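Local coordinates for protein aminotransferase, class IV (PDB 4TVI) that probably catalyses the pyridoxal-phosphate-dependent transfer of the amino group of leucine, isoleucine or valine to 2-oxoglutarate in branched-chain amino-acid synthesis, at residues 120-125 with 145-150; 160-165 with 283-288. All coordinates share one frame; numbering follows the deposited sequence.

Interaction 1 (120-125 with 145-150); sequences VYIRPM and FALCLE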
loop_
_atom_site.group_PDB
_atom_site.type_symbol
_atom_site.label_atom_id
_atom_site.label_comp_id
_atom_site.label_asym_id
_atom_site.label_seq_id
_atom_site.Cartn_x
_atom_site.Cartn_y
_atom_site.Cartn_z
ATOM N N VAL A 120 -22.587 -0.792 15.088
ATOM C CA VAL A 120 -21.809 -1.549 14.126
ATOM C C VAL A 120 -20.905 -0.643 13.286
ATOM O O VAL A 120 -21.292 0.464 12.897
ATOM C CB VAL A 120 -22.734 -2.377 13.190
ATOM C CG1 VAL A 120 -21.913 -3.182 12.182
ATOM C CG2 VAL A 120 -23.642 -3.311 14.003
ATOM N N TYR A 121 -19.690 -1.126 13.050
ATOM C CA TYR A 121 -18.752 -0.550 12.101
ATOM C C TYR A 121 -18.827 -1.272 10.748
ATOM O O TYR A 121 -18.692 -2.499 10.666
ATOM C CB TYR A 121 -17.341 -0.589 12.692
ATOM C CG TYR A 121 -16.222 -0.314 11.718
ATOM C CD1 TYR A 121 -16.174 0.853 10.973
ATOM C CD2 TYR A 121 -15.168 -1.208 11.600
ATOM C CE1 TYR A 121 -15.130 1.095 10.091
ATOM C CE2 TYR A 121 -14.123 -0.974 10.738
ATOM C CZ TYR A 121 -14.102 0.174 9.983
ATOM O OH TYR A 121 -13.043 0.386 9.127
ATOM N N ILE A 122 -19.072 -0.488 9.702
ATOM C CA ILE A 122 -19.345 -0.994 8.358
ATOM C C ILE A 122 -18.191 -0.727 7.387
ATOM O O ILE A 122 -17.913 0.430 7.065
ATOM C CB ILE A 122 -20.628 -0.349 7.788
ATOM C CG1 ILE A 122 -21.802 -0.530 8.755
ATOM C CG2 ILE A 122 -20.953 -0.908 6.410
ATOM C CD1 ILE A 122 -22.964 0.395 8.453
ATOM N N ARG A 123 -17.520 -1.778 6.920
ATOM C CA ARG A 123 -16.389 -1.598 6.008
ATOM C C ARG A 123 -16.570 -2.343 4.685
ATOM O O ARG A 123 -16.361 -3.555 4.613
ATOM C CB ARG A 123 -15.072 -2.045 6.662
ATOM C CG ARG A 123 -13.842 -1.845 5.747
ATOM C CD ARG A 123 -12.522 -2.197 6.437
ATOM N NE ARG A 123 -12.473 -3.597 6.853
ATOM C CZ ARG A 123 -12.588 -4.001 8.114
ATOM N NH1 ARG A 123 -12.751 -3.107 9.078
ATOM N NH2 ARG A 123 -12.540 -5.296 8.412
ATOM N N PRO A 124 -16.971 -1.618 3.629
ATOM C CA PRO A 124 -16.975 -2.154 2.264
ATOM C C PRO A 124 -15.553 -2.267 1.718
ATOM O O PRO A 124 -14.730 -1.404 2.021
ATOM C CB PRO A 124 -17.774 -1.113 1.469
ATOM C CG PRO A 124 -18.402 -0.216 2.490
ATOM C CD PRO A 124 -17.510 -0.251 3.679
ATOM N N MET A 125 -15.270 -3.300 0.931
ATOM C CA MET A 125 -13.926 -3.493 0.389
ATOM C C MET A 125 -13.947 -4.019 -1.049
ATOM O O MET A 125 -14.698 -4.937 -1.374
ATOM C CB MET A 125 -13.131 -4.450 1.278
ATOM C CG MET A 125 -12.775 -3.886 2.645
ATOM S SD MET A 125 -11.976 -5.096 3.720
ATOM C CE MET A 125 -13.299 -6.287 3.928
ATOM N N PHE A 145 -15.579 -8.226 -4.163
ATOM C CA PHE A 145 -16.136 -7.387 -3.109
ATOM C C PHE A 145 -16.333 -8.149 -1.808
ATOM O O PHE A 145 -16.594 -9.355 -1.811
ATOM C CB PHE A 145 -17.469 -6.797 -3.583
ATOM C CG PHE A 145 -18.224 -6.038 -2.525
ATOM C CD1 PHE A 145 -17.922 -4.714 -2.252
ATOM C CD2 PHE A 145 -19.265 -6.638 -1.831
ATOM C CE1 PHE A 145 -18.624 -4.009 -1.295
ATOM C CE2 PHE A 145 -19.976 -5.933 -0.868
ATOM C CZ PHE A 145 -19.656 -4.621 -0.600
ATOM N N ALA A 146 -16.206 -7.442 -0.693
ATOM C CA ALA A 146 -16.599 -7.985 0.599
ATOM C C ALA A 146 -17.062 -6.851 1.501
ATOM O O ALA A 146 -16.515 -5.748 1.460
ATOM C CB ALA A 146 -15.462 -8.762 1.242
ATOM N N LEU A 147 -18.092 -7.121 2.295
ATOM C CA LEU A 147 -18.633 -6.135 3.222
ATOM C C LEU A 147 -18.545 -6.668 4.646
ATOM O O LEU A 147 -19.259 -7.601 5.015
ATOM C CB LEU A 147 -20.080 -5.801 2.863
ATOM C CG LEU A 147 -20.797 -4.773 3.738
ATOM C CD1 LEU A 147 -20.042 -3.442 3.738
ATOM C CD2 LEU A 147 -22.221 -4.590 3.251
ATOM N N CYS A 148 -17.671 -6.072 5.445
ATOM C CA CYS A 148 -17.422 -6.567 6.794
ATOM C C CYS A 148 -18.087 -5.689 7.849
ATOM O O CYS A 148 -17.812 -4.487 7.941
ATOM C CB CYS A 148 -15.912 -6.654 7.049
ATOM S SG CYS A 148 -15.461 -7.374 8.645
ATOM N N LEU A 149 -18.962 -6.301 8.639
ATOM C CA LEU A 149 -19.649 -5.610 9.722
ATOM C C LEU A 149 -19.156 -6.108 11.070
ATOM O O LEU A 149 -19.202 -7.310 11.352
ATOM C CB LEU A 149 -21.166 -5.803 9.630
ATOM C CG LEU A 149 -21.840 -5.506 8.291
ATOM C CD1 LEU A 149 -23.351 -5.574 8.440
ATOM C CD2 LEU A 149 -21.401 -4.170 7.726
ATOM N N GLU A 150 -18.671 -5.184 11.891
ATOM C CA GLU A 150 -18.181 -5.522 13.221
ATOM C C GLU A 150 -18.946 -4.779 14.310
ATOM O O GLU A 150 -19.095 -3.556 14.254
ATOM C CB GLU A 150 -16.687 -5.216 13.339
ATOM C CG GLU A 150 -16.070 -5.680 14.653
ATOM C CD GLU A 150 -14.560 -5.509 14.678
ATOM O OE1 GLU A 150 -14.011 -4.929 13.716
ATOM O OE2 GLU A 150 -13.924 -5.954 15.657
#
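Arg123 and Cys148 face each other in the middle of an antiparallel pair, and their side chains rise on the same face of the sheet as Tyr121, Met125, Ala146 and Glu150. The arginine CB passes 3.9 Å from Cys148 O, the carbonyl that accepts Arg123 N at 2.9 Å. From there the chain runs out extended until the turn about CG-CD (chi3 61°) sends the guanidinium across toward the partner strand, over Cys148. NE gives a weak hydrogen bond to Met125 SD at 3.5 Å, with the sulfur at the guanidinium edge and in its plane, where Tyr121 OH also lies. NH2 comes obliquely to Cys148 SG at 3.6 Å, but its hydrogen bond goes to Ala53 O of the second subunit, whose Trp59 adds a cation-pi contact. Met125, bent at its last torsion, brings CE to 4.1 Å from Cys148 CB.

Six backbone hydrogen bonds join the strands in pairs, at Tyr121-Glu150, Arg123-Cys148 and Met125-Ala146. The one from Met125 N to Ala146 O is the most bent, with 133° at the hydrogen. Pro124, which lacks an N-H, costs no bond here because it occupies a non-hydrogen-bonded pair with Leu147.

The other face is purely apolar. Leu147 CD1 sits against the Pro124 ring, 3.8 Å from CG, and also meets Ile122 CG2; Leu149 CD2 approaches the same methyl at 3.5 Å. Helix 100-111 covers part of this face through Leu111, which touches Val120 and Leu149.

The strand pair thus has two chemically distinct faces: on one, aliphatic groups pack together, with Leu149 reaching helix 100-111; on the other, a guanidinium held mainly by Ala53 O and Trp59 of the second subunit extends into the dimer interface.

Interaction 2 (160-165 with 283-288); sequences FTITTT and VPIIGF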
loop_
_atom_site.group_PDB
_atom_site.type_symbol
_atom_site.label_atom_id
_atom_site.label_comp_id
_atom_site.label_asym_id
_atom_site.label_seq_id
_atom_site.Cartn_x
_atom_site.Cartn_y
_atom_site.Cartn_z
ATOM N N PHE A 160 -7.824 12.417 22.671
ATOM C CA PHE A 160 -6.447 11.945 22.547
ATOM C C PHE A 160 -5.445 13.081 22.341
ATOM O O PHE A 160 -5.822 14.220 22.062
ATOM C CB PHE A 160 -6.327 10.926 21.408
ATOM C CG PHE A 160 -6.696 11.468 20.054
ATOM C CD1 PHE A 160 -8.007 11.420 19.610
ATOM C CD2 PHE A 160 -5.730 12.000 19.215
ATOM C CE1 PHE A 160 -8.348 11.908 18.357
ATOM C CE2 PHE A 160 -6.065 12.490 17.962
ATOM C CZ PHE A 160 -7.375 12.446 17.536
ATOM N N THR A 161 -4.165 12.754 22.486
ATOM C CA THR A 161 -3.092 13.731 22.375
ATOM C C THR A 161 -2.360 13.609 21.045
ATOM O O THR A 161 -2.374 12.551 20.407
ATOM C CB THR A 161 -2.071 13.573 23.513
ATOM O OG1 THR A 161 -1.443 12.287 23.418
ATOM C CG2 THR A 161 -2.759 13.710 24.866
ATOM N N ILE A 162 -1.717 14.696 20.632
ATOM C CA ILE A 162 -0.952 14.693 19.392
ATOM C C ILE A 162 0.460 15.233 19.573
ATOM O O ILE A 162 0.752 15.982 20.507
ATOM C CB ILE A 162 -1.639 15.522 18.282
ATOM C CG1 ILE A 162 -1.897 16.952 18.759
ATOM C CG2 ILE A 162 -2.947 14.872 17.849
ATOM C CD1 ILE A 162 -2.447 17.860 17.676
ATOM N N THR A 163 1.329 14.836 18.654
ATOM C CA THR A 163 2.671 15.382 18.550
ATOM C C THR A 163 2.964 15.493 17.063
ATOM O O THR A 163 2.119 15.151 16.233
ATOM C CB THR A 163 3.727 14.494 19.251
ATOM O OG1 THR A 163 5.029 15.088 19.127
ATOM C CG2 THR A 163 3.744 13.112 18.630
ATOM N N THR A 164 4.145 15.985 16.720
ATOM C CA THR A 164 4.543 16.055 15.327
ATOM C C THR A 164 5.138 14.725 14.902
ATOM O O THR A 164 5.457 13.883 15.742
ATOM C CB THR A 164 5.558 17.176 15.083
ATOM O OG1 THR A 164 6.651 17.025 15.992
ATOM C CG2 THR A 164 4.906 18.533 15.304
ATOM N N THR A 165 5.287 14.541 13.595
ATOM C CA THR A 165 5.917 13.342 13.067
ATOM C C THR A 165 6.970 13.717 12.031
ATOM O O THR A 165 6.869 14.751 11.366
ATOM C CB THR A 165 4.887 12.385 12.440
ATOM O OG1 THR A 165 5.573 11.286 11.826
ATOM C CG2 THR A 165 4.045 13.109 11.391
ATOM N N VAL A 283 -14.197 13.938 17.768
ATOM C CA VAL A 283 -13.337 13.548 18.877
ATOM C C VAL A 283 -12.392 14.681 19.244
ATOM O O VAL A 283 -11.684 15.207 18.385
ATOM C CB VAL A 283 -12.501 12.278 18.546
ATOM C CG1 VAL A 283 -11.566 11.945 19.688
ATOM C CG2 VAL A 283 -13.414 11.094 18.273
ATOM N N PRO A 284 -12.374 15.063 20.529
ATOM C CA PRO A 284 -11.496 16.145 20.985
ATOM C C PRO A 284 -10.036 15.725 21.033
ATOM O O PRO A 284 -9.717 14.564 21.295
ATOM C CB PRO A 284 -12.009 16.442 22.393
ATOM C CG PRO A 284 -12.544 15.131 22.861
ATOM C CD PRO A 284 -13.141 14.475 21.639
ATOM N N ILE A 285 -9.161 16.679 20.764
ATOM C CA ILE A 285 -7.746 16.477 20.939
ATOM C C ILE A 285 -7.337 17.291 22.155
ATOM O O ILE A 285 -7.425 18.520 22.155
ATOM C CB ILE A 285 -6.978 16.865 19.669
ATOM C CG1 ILE A 285 -7.283 15.829 18.580
ATOM C CG2 ILE A 285 -5.485 16.963 19.940
ATOM C CD1 ILE A 285 -6.821 16.204 17.187
ATOM N N ILE A 286 -6.926 16.584 23.203
ATOM C CA ILE A 286 -6.762 17.174 24.527
ATOM C C ILE A 286 -5.317 17.457 24.905
ATOM O O ILE A 286 -5.011 17.704 26.072
ATOM C CB ILE A 286 -7.372 16.269 25.608
ATOM C CG1 ILE A 286 -6.710 14.886 25.575
ATOM C CG2 ILE A 286 -8.885 16.165 25.409
ATOM C CD1 ILE A 286 -7.273 13.907 26.590
ATOM N N GLY A 287 -4.429 17.400 23.921
ATOM C CA GLY A 287 -3.025 17.666 24.157
ATOM C C GLY A 287 -2.238 17.768 22.867
ATOM O O GLY A 287 -2.408 16.958 21.954
ATOM N N PHE A 288 -1.389 18.783 22.789
ATOM C CA PHE A 288 -0.455 18.930 21.682
ATOM C C PHE A 288 0.930 19.170 22.265
ATOM O O PHE A 288 1.242 20.278 22.699
ATOM C CB PHE A 288 -0.879 20.072 20.751
ATOM C CG PHE A 288 -0.080 20.156 19.478
ATOM C CD1 PHE A 288 0.806 19.148 19.118
ATOM C CD2 PHE A 288 -0.220 21.248 18.635
ATOM C CE1 PHE A 288 1.538 19.229 17.946
ATOM C CE2 PHE A 288 0.509 21.336 17.463
ATOM C CZ PHE A 288 1.390 20.325 17.117
#
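Gly287 O is gripped from strand 160-164 by Ile162 N at 2.7 Å, the shortest hydrogen bond of the contact, and approached by Thr161 CA, which lies 3.3 Å from Gly287 O in a CA-H...O contact. The amide lies tilted from the carbonyl plane. Earlier along the strands, Phe160 O takes Ile286 N from above its carbonyl plane at 2.8 Å, and Phe160 N donates to Pro284 O. These parallel bonds do not keep step. One residue lies between Phe160 and Ile162, but two lie between their partners Ile285 and Phe288. The extra residue forms a beta bulge at Ile286-Gly287, where Ile286 turns toward helical backbone angles (psi 13°). Thr161 sets its CG2 methyl 4.0 Å from Gly287 CA, where there is no side chain.

After the bulge, Phe288 returns to the same face as Phe160, Ile162 and Ile285. The Phe160 ring, with CG between its backbone N and carbonyl carbon (chi1 61°), leans over strand 283-288: Ile285 CG1 stands 3.5 Å above one face, off centre, in a CH-pi contact, while Val283 CG1 meets the edge near the ring plane at CE1. Ile162 bridges onward. Its CG1 touches Ile285 CG2 at 3.8 Å, and its CD1 lies over a face of the Phe288 ring, 4.0 Å from the centroid. Thr163 CA and Thr164 CG2 reach the edge of that ring, which also makes a cation-pi contact with Arg268.

Strand 202-206, beside 160-164, adds Leu204 against both Ile162 and Phe288; strand 272-277, beside 281-288, adds Ile273 against Ile285. The axes of the two short strand segments are inclined by 37°. Two CH-pi contacts linked by an aliphatic bridge therefore tie the parallel strands across a break in their hydrogen-bond register.

Overall arrangement
Both contacts are strand pairings, but in different sheets, with centres 28 Å apart and nearest atoms about 13 Å apart. Interaction 1 is buried and joins neighbouring strands of the antiparallel sheet; interaction 2, only partly buried, joins strands distant in sequence within the mixed sheet. Strands 143-151 and 160-164 follow each other in the chain, so the polypeptide passes directly from one sheet to the other, consistent with the two-domain build of class IV aminotransferases. Regular antiparallel bonding and a guanidinium at the second subunit mark 120-125 with 145-150. The pair 160-165 with 283-288 touches no other chain of the assembly and relies more on aromatic-aliphatic contacts around a bulge.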